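Local structure of transcriptional regulator (Streptococcus pneumoniae, 2GNP) at residues S44-A48 / N71-I76; A122-Q126 / W169-L173; V234-L238 / K258-D263. The protein probably regulates transcription in response to a bound sugar or sugar phosphate, through the putative sugar-binding domain that makes up most of this chain. One frame throughout, in Å; residues are numbered along the deposited sequence.

How the contacts relate
All three contacts belong to one putative sugar-binding domain and lie apart from one another, their centres 24 to 28 Å apart and nearest atoms about 11 Å at the least. Contacts 1 and 3 each join two crossing helices that flank the mixed, largely parallel sheet; contact 2 joins two irregular loops instead. Contact 1 is mostly buried and has no hydrogen bond between its segments, small alanines letting the segment axes come close. Contact 2 is likewise apolar, a selenomethionine and branched chains meeting beside a tryptophan. Contact 3, only partly buried, sets one serine-glutamate hydrogen bond beside packed valines and leucine, and its segment axes stand wider apart.

Contact 1: S44-A48 / N71-I76; sequences SQVAA and NLVDLI
Asn71 meets the first segment through CB, which sits 3.2 Å from Ser44 OG. That hydroxyl is turned back along its own helix, where it hydrogen-bonds to the carbonyl of Ser40. One residue on, Leu72 faces the backbone of Ser44 with its CB, while its branch CD2 reaches Ala47 CB at 3.8 Å; both Leu72 and Ala47 also touch Val227 of strand 223-227. Leu75 points toward the first helix: with CG anti to its carbonyl carbon (chi1 -55°), the CD1 branch comes 3.6 Å from Ser44 CB. The bend at chi2 of Gln45 carries NE2 obliquely across Leu75, 3.6 Å from Leu75 CD1, at the more open edge of the interface. Ile76, the last residue of 71-76, packs its CB 3.9 Å from Ala48 CB, and its CD1 lies 3.5 Å from the carbonyl oxygen Ala48 O. The methyl of Ala48, which also touches Leu75, is small enough to let Ala48 CA and Ile76 CA come within 4.7 Å. Ile76 also leans on Met109 and Phe113 of helix 102-113. No hydrogen bond links the segments; the axes of the short helical segments 44-48 and 71-75 approach to 8.1 Å and cross at -66°, a close helix-helix crossing within the alpha/beta, Rossmann-like fold of this domain, where helices pack beside a mixed, mostly parallel sheet.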
ATOM      1  N   SER A  44       7.228  -9.189  -8.457  1.00 16.86           N
ATOM      2  CA  SER A  44       5.878  -9.041  -9.025  1.00 17.19           C
ATOM      3  C   SER A  44       5.197 -10.360  -9.285  1.00 18.25           C
ATOM      4  O   SER A  44       3.969 -10.472  -9.113  1.00 17.99           O
ATOM      5  CB  SER A  44       5.894  -8.208 -10.313  1.00 16.26           C
ATOM      6  OG  SER A  44       6.344  -6.910 -10.079  1.00 18.90           O
ATOM      7  N   GLN A  45       5.944 -11.381  -9.744  1.00 19.10           N
ATOM      8  CA  GLN A  45       5.321 -12.681 -10.023  1.00 20.65           C
ATOM      9  C   GLN A  45       4.874 -13.376  -8.740  1.00 19.62           C
ATOM     10  O   GLN A  45       3.833 -14.012  -8.683  1.00 20.32           O
ATOM     11  CB  GLN A  45       6.305 -13.566 -10.829  1.00 21.93           C
ATOM     12  CG  GLN A  45       5.698 -14.847 -11.271  1.00 26.89           C
ATOM     13  CD  GLN A  45       4.494 -14.630 -12.205  1.00 31.00           C
ATOM     14  OE1 GLN A  45       3.387 -15.052 -11.888  1.00 37.67           O
ATOM     15  NE2 GLN A  45       4.708 -13.946 -13.319  1.00 31.25           N
ATOM     16  N   VAL A  46       5.702 -13.260  -7.693  1.00 18.39           N
ATOM     17  CA  VAL A  46       5.379 -13.876  -6.419  1.00 18.28           C
ATOM     18  C   VAL A  46       4.097 -13.207  -5.928  1.00 17.08           C
ATOM     19  O   VAL A  46       3.112 -13.893  -5.589  1.00 17.56           O
ATOM     20  CB  VAL A  46       6.514 -13.723  -5.444  1.00 18.05           C
ATOM     21  CG1 VAL A  46       6.041 -14.051  -3.993  1.00 18.92           C
ATOM     22  CG2 VAL A  46       7.719 -14.640  -5.886  1.00 17.57           C
ATOM     23  N   ALA A  47       4.074 -11.884  -6.053  1.00 16.88           N
ATOM     24  CA  ALA A  47       2.957 -11.060  -5.510  1.00 17.15           C
ATOM     25  C   ALA A  47       1.685 -11.392  -6.264  1.00 16.78           C
ATOM     26  O   ALA A  47       0.625 -11.546  -5.667  1.00 15.19           O
ATOM     27  CB  ALA A  47       3.269  -9.575  -5.595  1.00 16.24           C
ATOM     28  N   ALA A  48       1.820 -11.532  -7.594  1.00 17.01           N
ATOM     29  CA  ALA A  48       0.677 -11.872  -8.428  1.00 17.03           C
ATOM     30  C   ALA A  48       0.090 -13.217  -8.046  1.00 17.13           C
ATOM     31  O   ALA A  48      -1.128 -13.337  -7.877  1.00 16.62           O
ATOM     32  CB  ALA A  48       1.061 -11.870  -9.951  1.00 16.15           C
ATOM     33  N   ASN A  71       2.829  -3.296 -11.541  1.00 17.74           N
ATOM     34  CA  ASN A  71       3.687  -4.422 -11.958  1.00 18.32           C
ATOM     35  C   ASN A  71       3.074  -5.785 -11.612  1.00 19.09           C
ATOM     36  O   ASN A  71       3.225  -6.762 -12.340  1.00 19.58           O
ATOM     37  CB  ASN A  71       5.082  -4.251 -11.343  1.00 19.66           C
ATOM     38  CG  ASN A  71       5.876  -3.053 -11.922  1.00 21.89           C
ATOM     39  OD1 ASN A  71       5.555  -2.472 -13.002  1.00 22.83           O
ATOM     40  ND2 ASN A  71       6.946  -2.706 -11.226  1.00 21.16           N
ATOM     41  N   LEU A  72       2.364  -5.885 -10.473  1.00 16.81           N
ATOM     42  CA  LEU A  72       1.789  -7.165 -10.162  1.00 18.40           C
ATOM     43  C   LEU A  72       0.540  -7.375 -10.997  1.00 16.81           C
ATOM     44  O   LEU A  72       0.329  -8.483 -11.479  1.00 17.51           O
ATOM     45  CB  LEU A  72       1.563  -7.317  -8.647  1.00 20.02           C
ATOM     46  CG  LEU A  72       0.259  -7.072  -7.941  1.00 20.68           C
ATOM     47  CD1 LEU A  72      -0.888  -8.038  -8.388  1.00 16.41           C
ATOM     48  CD2 LEU A  72       0.494  -7.119  -6.379  1.00 22.17           C
ATOM     49  N   VAL A  73      -0.263  -6.316 -11.163  1.00 15.41           N
ATOM     50  CA  VAL A  73      -1.481  -6.415 -11.966  1.00 14.84           C
ATOM     51  C   VAL A  73      -1.158  -6.897 -13.402  1.00 16.21           C
ATOM     52  O   VAL A  73      -1.859  -7.727 -13.978  1.00 17.41           O
ATOM     53  CB  VAL A  73      -2.289  -5.096 -11.987  1.00 15.29           C
ATOM     54  CG1 VAL A  73      -3.468  -5.264 -12.959  1.00 16.94           C
ATOM     55  CG2 VAL A  73      -2.860  -4.852 -10.570  1.00 11.90           C
ATOM     56  N   ASP A  74      -0.084  -6.389 -13.957  1.00 18.03           N
ATOM     57  CA  ASP A  74       0.324  -6.802 -15.333  1.00 19.05           C
ATOM     58  C   ASP A  74       0.498  -8.335 -15.410  1.00 19.50           C
ATOM     59  O   ASP A  74       0.173  -8.996 -16.441  1.00 19.91           O
ATOM     60  CB  ASP A  74       1.654  -6.161 -15.688  1.00 19.09           C
ATOM     61  CG  ASP A  74       1.547  -4.712 -16.106  1.00 18.92           C
ATOM     62  OD1 ASP A  74       0.442  -4.183 -16.305  1.00 22.20           O
ATOM     63  OD2 ASP A  74       2.628  -4.085 -16.266  1.00 22.89           O
ATOM     64  N   LEU A  75       1.032  -8.926 -14.334  1.00 18.78           N
ATOM     65  CA  LEU A  75       1.335 -10.378 -14.366  1.00 17.64           C
ATOM     66  C   LEU A  75       0.274 -11.327 -13.918  1.00 18.22           C
ATOM     67  O   LEU A  75       0.310 -12.540 -14.243  1.00 18.51           O
ATOM     68  CB  LEU A  75       2.602 -10.672 -13.572  1.00 19.88           C
ATOM     69  CG  LEU A  75       3.856  -9.894 -13.956  1.00 20.84           C
ATOM     70  CD1 LEU A  75       5.012 -10.389 -13.096  1.00 22.66           C
ATOM     71  CD2 LEU A  75       4.196 -10.047 -15.472  1.00 24.54           C
ATOM     72  N   ILE A  76      -0.694 -10.837 -13.121  1.00 16.21           N
ATOM     73  CA  ILE A  76      -1.603 -11.759 -12.501  1.00 16.39           C
ATOM     74  C   ILE A  76      -2.491 -12.467 -13.535  1.00 17.51           C
ATOM     75  O   ILE A  76      -2.945 -11.825 -14.516  1.00 18.32           O
ATOM     76  CB  ILE A  76      -2.462 -11.032 -11.408  1.00 14.37           C
ATOM     77  CG1 ILE A  76      -3.169 -12.047 -10.505  1.00 18.52           C
ATOM     78  CG2 ILE A  76      -3.467 -10.060 -12.061  1.00 16.55           C
ATOM     79  CD1 ILE A  76      -3.758 -11.377  -9.232  1.00 17.43           C
TER

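Contact 2: A122-Q126 / W169-L173; sequences ATIVQ and WLDML
The side chain of Met172, a selenomethionine, leaves its backbone with CG anti to N (chi1 -174°) and then bends at chi2 and chi3, a hooked course that carries its selenium to Thr123, Ile124 and Val125. Thr123 receives it with CG2, which is likewise anti to its own backbone N; the two side chains meet at a slant, and the gap from Thr123 CG2 to Met172 SE is 3.6 Å. The terminal CE touches the same threonine methyl and Ile124 CG2. Ile124 crosses the selenomethionine at about a right angle, its CG2 3.8 Å from Met172 CG. That same methyl group approaches the indole of Trp169 obliquely, with 3.9 Å between Ile124 CG2 and Trp169 CZ3. These are two loops of the alpha/beta domain, one leading from strand 116-117 to helix 129-136, the other from helix 163-167 to helix 175-183. The second loop turns tightly here: Trp169 O accepts backbone hydrogen bonds from both Met172 N and Leu173 N. The tryptophan ring is also packed edge-to-face with Phe194, and it touches Phe178 of helix 175-183. Val125 slides past the selenomethionine in the opposite direction, and its CG2 lies 4.0 Å from Met172 CG. This branch also meets Leu173 CD2 at 3.8 Å, the two side chains crossing nearly perpendicularly, and both residues rest on Leu206 of helix 204-207.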
ATOM      1  N   ALA A 122     -12.832  11.977  -6.163  1.00 21.20           N
ATOM      2  CA  ALA A 122     -12.322  13.143  -5.385  1.00 20.19           C
ATOM      3  C   ALA A 122     -10.819  13.152  -5.349  1.00 18.85           C
ATOM      4  O   ALA A 122     -10.189  12.081  -5.316  1.00 20.58           O
ATOM      5  CB  ALA A 122     -12.860  13.113  -3.962  1.00 19.21           C
ATOM      6  N   THR A 123     -10.260  14.373  -5.333  1.00 18.71           N
ATOM      7  CA  THR A 123      -8.830  14.624  -5.146  1.00 18.00           C
ATOM      8  C   THR A 123      -8.387  14.180  -3.750  1.00 16.35           C
ATOM      9  O   THR A 123      -9.114  14.389  -2.759  1.00 15.94           O
ATOM     10  CB  THR A 123      -8.583  16.162  -5.277  1.00 19.78           C
ATOM     11  OG1 THR A 123      -8.992  16.583  -6.594  1.00 23.71           O
ATOM     12  CG2 THR A 123      -7.157  16.483  -5.111  1.00 23.36           C
ATOM     13  N   ILE A 124      -7.209  13.574  -3.682  1.00 15.14           N
ATOM     14  CA  ILE A 124      -6.776  12.921  -2.442  1.00 14.65           C
ATOM     15  C   ILE A 124      -6.651  13.905  -1.249  1.00 14.63           C
ATOM     16  O   ILE A 124      -7.041  13.566  -0.150  1.00 15.25           O
ATOM     17  CB  ILE A 124      -5.458  12.108  -2.684  1.00 15.64           C
ATOM     18  CG1 ILE A 124      -4.937  11.436  -1.399  1.00 17.21           C
ATOM     19  CG2 ILE A 124      -4.397  12.977  -3.305  1.00 15.12           C
ATOM     20  CD1 ILE A 124      -5.899  10.421  -0.791  1.00 17.57           C
ATOM     21  N   VAL A 125      -6.129  15.113  -1.478  1.00 14.49           N
ATOM     22  CA  VAL A 125      -5.993  16.103  -0.367  1.00 14.55           C
ATOM     23  C   VAL A 125      -6.849  17.349  -0.692  1.00 16.32           C
ATOM     24  O   VAL A 125      -6.654  17.991  -1.745  1.00 15.94           O
ATOM     25  CB  VAL A 125      -4.503  16.571  -0.175  1.00 14.11           C
ATOM     26  CG1 VAL A 125      -4.428  17.707   0.882  1.00 16.65           C
ATOM     27  CG2 VAL A 125      -3.583  15.382   0.209  1.00 16.63           C
ATOM     28  N   GLN A 126      -7.783  17.667   0.215  1.00 16.62           N
ATOM     29  CA  GLN A 126      -8.663  18.807   0.034  1.00 18.70           C
ATOM     30  C   GLN A 126      -7.984  19.995   0.736  1.00 18.92           C
ATOM     31  O   GLN A 126      -7.089  19.803   1.594  1.00 18.81           O
ATOM     32  CB  GLN A 126     -10.043  18.540   0.641  1.00 18.75           C
ATOM     33  CG  GLN A 126     -10.757  17.308   0.081  1.00 18.70           C
ATOM     34  CD  GLN A 126     -11.210  17.535  -1.338  1.00 19.12           C
ATOM     35  OE1 GLN A 126     -11.033  16.669  -2.226  1.00 20.75           O
ATOM     36  NE2 GLN A 126     -11.811  18.719  -1.592  1.00 13.68           N
ATOM     37  N   TRP A 169       4.414  14.116  -4.785  1.00 20.66           N
ATOM     38  CA  TRP A 169       3.470  14.925  -3.994  1.00 21.26           C
ATOM     39  C   TRP A 169       3.577  16.425  -4.193  1.00 21.45           C
ATOM     40  O   TRP A 169       2.811  17.205  -3.590  1.00 21.05           O
ATOM     41  CB  TRP A 169       3.603  14.570  -2.509  1.00 21.70           C
ATOM     42  CG  TRP A 169       3.097  13.197  -2.253  1.00 19.13           C
ATOM     43  CD1 TRP A 169       3.841  12.039  -2.137  1.00 21.95           C
ATOM     44  CD2 TRP A 169       1.720  12.803  -2.153  1.00 16.78           C
ATOM     45  NE1 TRP A 169       3.000  10.965  -1.941  1.00 20.76           N
ATOM     46  CE2 TRP A 169       1.700  11.398  -1.957  1.00 19.10           C
ATOM     47  CE3 TRP A 169       0.509  13.508  -2.203  1.00 21.63           C
ATOM     48  CZ2 TRP A 169       0.503  10.668  -1.799  1.00 22.30           C
ATOM     49  CZ3 TRP A 169      -0.699  12.788  -2.008  1.00 23.79           C
ATOM     50  CH2 TRP A 169      -0.670  11.363  -1.814  1.00 24.21           C
ATOM     51  N   LEU A 170       4.522  16.839  -5.037  1.00 21.96           N
ATOM     52  CA  LEU A 170       4.855  18.242  -5.207  1.00 24.48           C
ATOM     53  C   LEU A 170       3.715  19.187  -5.601  1.00 24.92           C
ATOM     54  O   LEU A 170       3.735  20.366  -5.212  1.00 26.35           O
ATOM     55  CB  LEU A 170       6.015  18.382  -6.210  1.00 24.01           C
ATOM     56  CG  LEU A 170       7.398  18.714  -5.629  1.00 26.64           C
ATOM     57  CD1 LEU A 170       7.690  18.196  -4.249  1.00 28.94           C
ATOM     58  CD2 LEU A 170       8.517  18.303  -6.554  1.00 27.55           C
ATOM     59  N   ASP A 171       2.757  18.725  -6.388  1.00 25.04           N
ATOM     60  CA  ASP A 171       1.631  19.641  -6.670  1.00 26.67           C
ATOM     61  C   ASP A 171       0.348  19.273  -5.935  1.00 26.47           C
ATOM     62  O   ASP A 171      -0.730  19.845  -6.191  1.00 26.75           O
ATOM     63  CB  ASP A 171       1.382  19.805  -8.173  1.00 26.94           C
ATOM     64  CG  ASP A 171       2.251  20.927  -8.795  1.00 32.38           C
ATOM     65  OD1 ASP A 171       3.410  20.633  -9.179  1.00 33.14           O
ATOM     66  OD2 ASP A 171       1.767  22.094  -8.892  1.00 36.21           O
HETATM   67  N   MSE A 172       0.466  18.329  -5.011  1.00 24.82           N
HETATM   68  CA  MSE A 172      -0.667  17.930  -4.199  1.00 24.40           C
HETATM   69  C   MSE A 172      -0.591  18.547  -2.779  1.00 24.60           C
HETATM   70  O   MSE A 172      -1.587  19.106  -2.269  1.00 24.83           O
HETATM   71  CB  MSE A 172      -0.756  16.410  -4.153  1.00 24.01           C
HETATM   72  CG  MSE A 172      -2.019  15.880  -3.441  1.00 23.00           C
HETATM   73 SE   MSE A 172      -3.716  16.636  -4.168  0.75 25.09          SE
HETATM   74  CE  MSE A 172      -3.621  15.823  -5.945  1.00 23.53           C
ATOM     75  N   LEU A 173       0.584  18.464  -2.163  1.00 23.87           N
ATOM     76  CA  LEU A 173       0.835  19.084  -0.868  1.00 22.92           C
ATOM     77  C   LEU A 173       1.465  20.466  -1.012  1.00 24.60           C
ATOM     78  O   LEU A 173       2.239  20.715  -1.954  1.00 23.58           O
ATOM     79  CB  LEU A 173       1.768  18.198  -0.024  1.00 22.46           C
ATOM     80  CG  LEU A 173       1.383  16.716   0.187  1.00 21.90           C
ATOM     81  CD1 LEU A 173       2.462  15.996   0.963  1.00 19.84           C
ATOM     82  CD2 LEU A 173      -0.011  16.604   0.928  1.00 20.93           C
TER

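Contact 3: V234-L238 / K258-D263; sequences VSSIL and KVLEED
Ser235 OG donates to Glu262 OE2 over 2.7 Å, the one hydrogen bond between segments 234-238 and 258-263. The carboxylate takes it on the syn lone pair of OE2, the side of its other oxygen, OE1. Glu262 reaches across because its CG is anti to the backbone N (chi1 -170°) and the chain stays extended at chi2. Beside this bond the contact is apolar. Val234 inserts both branches: CG1 sits against the backbone where Lys258 joins Val259, 3.5 Å from Val259 N, and CG2 meets Lys258 CB at 3.6 Å, the two side chains crossing at about a right angle. Val259 answers with CG2 packed 3.8 Å from Val234 CG1 and also touching Ile237, while its CG1 turns to Leu238 CD1. Leu238 spreads its two methyls over the next turn of the other helix. CD1 sits over the face of the Asp263 carboxylate, 3.7 Å from Asp263 CG, and CD2 lies beside the aliphatic CG of Glu262. The oxygens of Asp263 are engaged outside this pair, OD1 with Tyr20 and OD2 in a salt bridge with Arg242, partners that would fix the rotation of the carboxylate. Ile237 continues inward to Leu249 and Thr251 of strand 248-252, tying the crossing to the sheet. The axes of the two short segments cross at -76° and approach to 9.0 Å, room taken up by branched side chains. The valines and Leu238 thus carry much of the burial, together with the hydrocarbon part of Glu262, while Glu262 and Asp263 keep their oxygens at polar partners: the salt bridge to Arg242 would favour the charged form of Asp263, and the serine donor is consistent with a charged Glu262.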
ATOM      1  N   VAL A 234      13.266   1.340   3.649  1.00 15.56           N
ATOM      2  CA  VAL A 234      13.515   0.538   4.865  1.00 15.72           C
ATOM      3  C   VAL A 234      12.820   1.184   6.077  1.00 16.16           C
ATOM      4  O   VAL A 234      12.124   0.481   6.831  1.00 15.43           O
ATOM      5  CB  VAL A 234      15.017   0.425   5.141  1.00 16.35           C
ATOM      6  CG1 VAL A 234      15.306  -0.137   6.560  1.00 16.94           C
ATOM      7  CG2 VAL A 234      15.648  -0.406   4.031  1.00 15.93           C
ATOM      8  N   SER A 235      12.976   2.504   6.251  1.00 15.75           N
ATOM      9  CA  SER A 235      12.349   3.169   7.418  1.00 15.73           C
ATOM     10  C   SER A 235      10.812   3.067   7.353  1.00 15.88           C
ATOM     11  O   SER A 235      10.163   2.767   8.360  1.00 14.38           O
ATOM     12  CB  SER A 235      12.768   4.629   7.514  1.00 16.41           C
ATOM     13  OG  SER A 235      14.209   4.728   7.736  1.00 18.94           O
ATOM     14  N   SER A 236      10.270   3.228   6.144  1.00 15.26           N
ATOM     15  CA  SER A 236       8.809   3.174   5.949  1.00 16.48           C
ATOM     16  C   SER A 236       8.256   1.778   6.264  1.00 15.11           C
ATOM     17  O   SER A 236       7.223   1.612   6.964  1.00 13.68           O
ATOM     18  CB  SER A 236       8.393   3.577   4.529  1.00 16.81           C
ATOM     19  OG  SER A 236       9.004   4.801   4.174  1.00 22.45           O
ATOM     20  N   ILE A 237       8.940   0.754   5.771  1.00 13.62           N
ATOM     21  CA  ILE A 237       8.504  -0.608   6.027  1.00 13.82           C
ATOM     22  C   ILE A 237       8.601  -0.928   7.523  1.00 13.68           C
ATOM     23  O   ILE A 237       7.685  -1.516   8.112  1.00 14.04           O
ATOM     24  CB  ILE A 237       9.315  -1.613   5.142  1.00 12.61           C
ATOM     25  CG1 ILE A 237       8.977  -1.389   3.623  1.00 13.40           C
ATOM     26  CG2 ILE A 237       9.011  -3.026   5.548  1.00 12.13           C
ATOM     27  CD1 ILE A 237       9.935  -2.115   2.716  1.00 16.38           C
ATOM     28  N   LEU A 238       9.666  -0.454   8.161  1.00 12.91           N
ATOM     29  CA  LEU A 238       9.800  -0.740   9.592  1.00 11.94           C
ATOM     30  C   LEU A 238       8.622  -0.088  10.369  1.00 12.52           C
ATOM     31  O   LEU A 238       8.048  -0.687  11.290  1.00 13.94           O
ATOM     32  CB  LEU A 238      11.140  -0.195  10.050  1.00 11.89           C
ATOM     33  CG  LEU A 238      11.427  -0.316  11.569  1.00 14.14           C
ATOM     34  CD1 LEU A 238      11.331  -1.780  12.061  1.00 16.36           C
ATOM     35  CD2 LEU A 238      12.797   0.280  11.809  1.00 14.78           C
ATOM     36  N   LYS A 258      17.971  -4.883   6.043  1.00 17.32           N
ATOM     37  CA  LYS A 258      18.180  -3.490   6.438  1.00 17.36           C
ATOM     38  C   LYS A 258      17.146  -3.009   7.499  1.00 18.40           C
ATOM     39  O   LYS A 258      17.474  -2.200   8.371  1.00 19.09           O
ATOM     40  CB  LYS A 258      18.199  -2.582   5.227  1.00 18.40           C
ATOM     41  CG  LYS A 258      19.541  -2.668   4.436  1.00 19.44           C
ATOM     42  CD  LYS A 258      19.545  -1.819   3.198  1.00 25.02           C
ATOM     43  CE  LYS A 258      20.820  -2.060   2.343  1.00 28.18           C
ATOM     44  NZ  LYS A 258      20.710  -3.334   1.574  1.00 35.04           N
ATOM     45  N   VAL A 259      15.900  -3.454   7.364  1.00 17.26           N
ATOM     46  CA  VAL A 259      14.832  -3.171   8.328  1.00 17.05           C
ATOM     47  C   VAL A 259      15.282  -3.684   9.703  1.00 18.64           C
ATOM     48  O   VAL A 259      15.179  -2.972  10.704  1.00 18.69           O
ATOM     49  CB  VAL A 259      13.490  -3.823   7.895  1.00 17.79           C
ATOM     50  CG1 VAL A 259      12.470  -3.886   9.053  1.00 18.54           C
ATOM     51  CG2 VAL A 259      12.930  -3.070   6.690  1.00 16.32           C
ATOM     52  N   LEU A 260      15.782  -4.914   9.731  1.00 18.24           N
ATOM     53  CA  LEU A 260      16.238  -5.529  10.978  1.00 20.40           C
ATOM     54  C   LEU A 260      17.400  -4.754  11.617  1.00 21.35           C
ATOM     55  O   LEU A 260      17.387  -4.461  12.837  1.00 21.41           O
ATOM     56  CB  LEU A 260      16.590  -6.988  10.733  1.00 20.51           C
ATOM     57  CG  LEU A 260      15.381  -7.919  10.514  1.00 21.41           C
ATOM     58  CD1 LEU A 260      15.879  -9.273  10.023  1.00 20.22           C
ATOM     59  CD2 LEU A 260      14.494  -8.069  11.751  1.00 19.89           C
ATOM     60  N   GLU A 261      18.349  -4.376  10.772  1.00 21.41           N
ATOM     61  CA  GLU A 261      19.480  -3.573  11.173  1.00 23.24           C
ATOM     62  C   GLU A 261      19.038  -2.225  11.756  1.00 23.41           C
ATOM     63  O   GLU A 261      19.481  -1.849  12.855  1.00 24.52           O
ATOM     64  CB  GLU A 261      20.408  -3.323  10.002  1.00 24.24           C
ATOM     65  CG  GLU A 261      21.699  -2.616  10.486  1.00 29.21           C
ATOM     66  CD  GLU A 261      22.658  -2.291   9.355  1.00 38.55           C
ATOM     67  OE1 GLU A 261      22.818  -1.086   9.030  1.00 40.14           O
ATOM     68  OE2 GLU A 261      23.242  -3.243   8.791  1.00 41.08           O
ATOM     69  N   GLU A 262      18.187  -1.510  11.033  1.00 22.09           N
ATOM     70  CA  GLU A 262      17.644  -0.259  11.556  1.00 22.30           C
ATOM     71  C   GLU A 262      16.876  -0.422  12.874  1.00 22.40           C
ATOM     72  O   GLU A 262      17.003   0.415  13.812  1.00 22.93           O
ATOM     73  CB  GLU A 262      16.775   0.424  10.508  1.00 22.04           C
ATOM     74  CG  GLU A 262      16.390   1.813  10.906  1.00 22.52           C
ATOM     75  CD  GLU A 262      15.975   2.633   9.733  1.00 26.01           C
ATOM     76  OE1 GLU A 262      16.771   2.768   8.778  1.00 26.92           O
ATOM     77  OE2 GLU A 262      14.841   3.143   9.765  1.00 26.61           O
ATOM     78  N   ASP A 263      16.068  -1.475  12.965  1.00 22.89           N
ATOM     79  CA  ASP A 263      15.310  -1.716  14.192  1.00 23.62           C
ATOM     80  C   ASP A 263      16.290  -1.954  15.361  1.00 25.19           C
ATOM     81  O   ASP A 263      16.050  -1.496  16.473  1.00 24.65           O
ATOM     82  CB  ASP A 263      14.391  -2.919  14.033  1.00 22.49           C
ATOM     83  CG  ASP A 263      13.246  -2.958  15.051  1.00 23.44           C
ATOM     84  OD1 ASP A 263      12.552  -3.995  15.051  1.00 19.36           O
ATOM     85  OD2 ASP A 263      13.045  -1.991  15.840  1.00 24.52           O
TER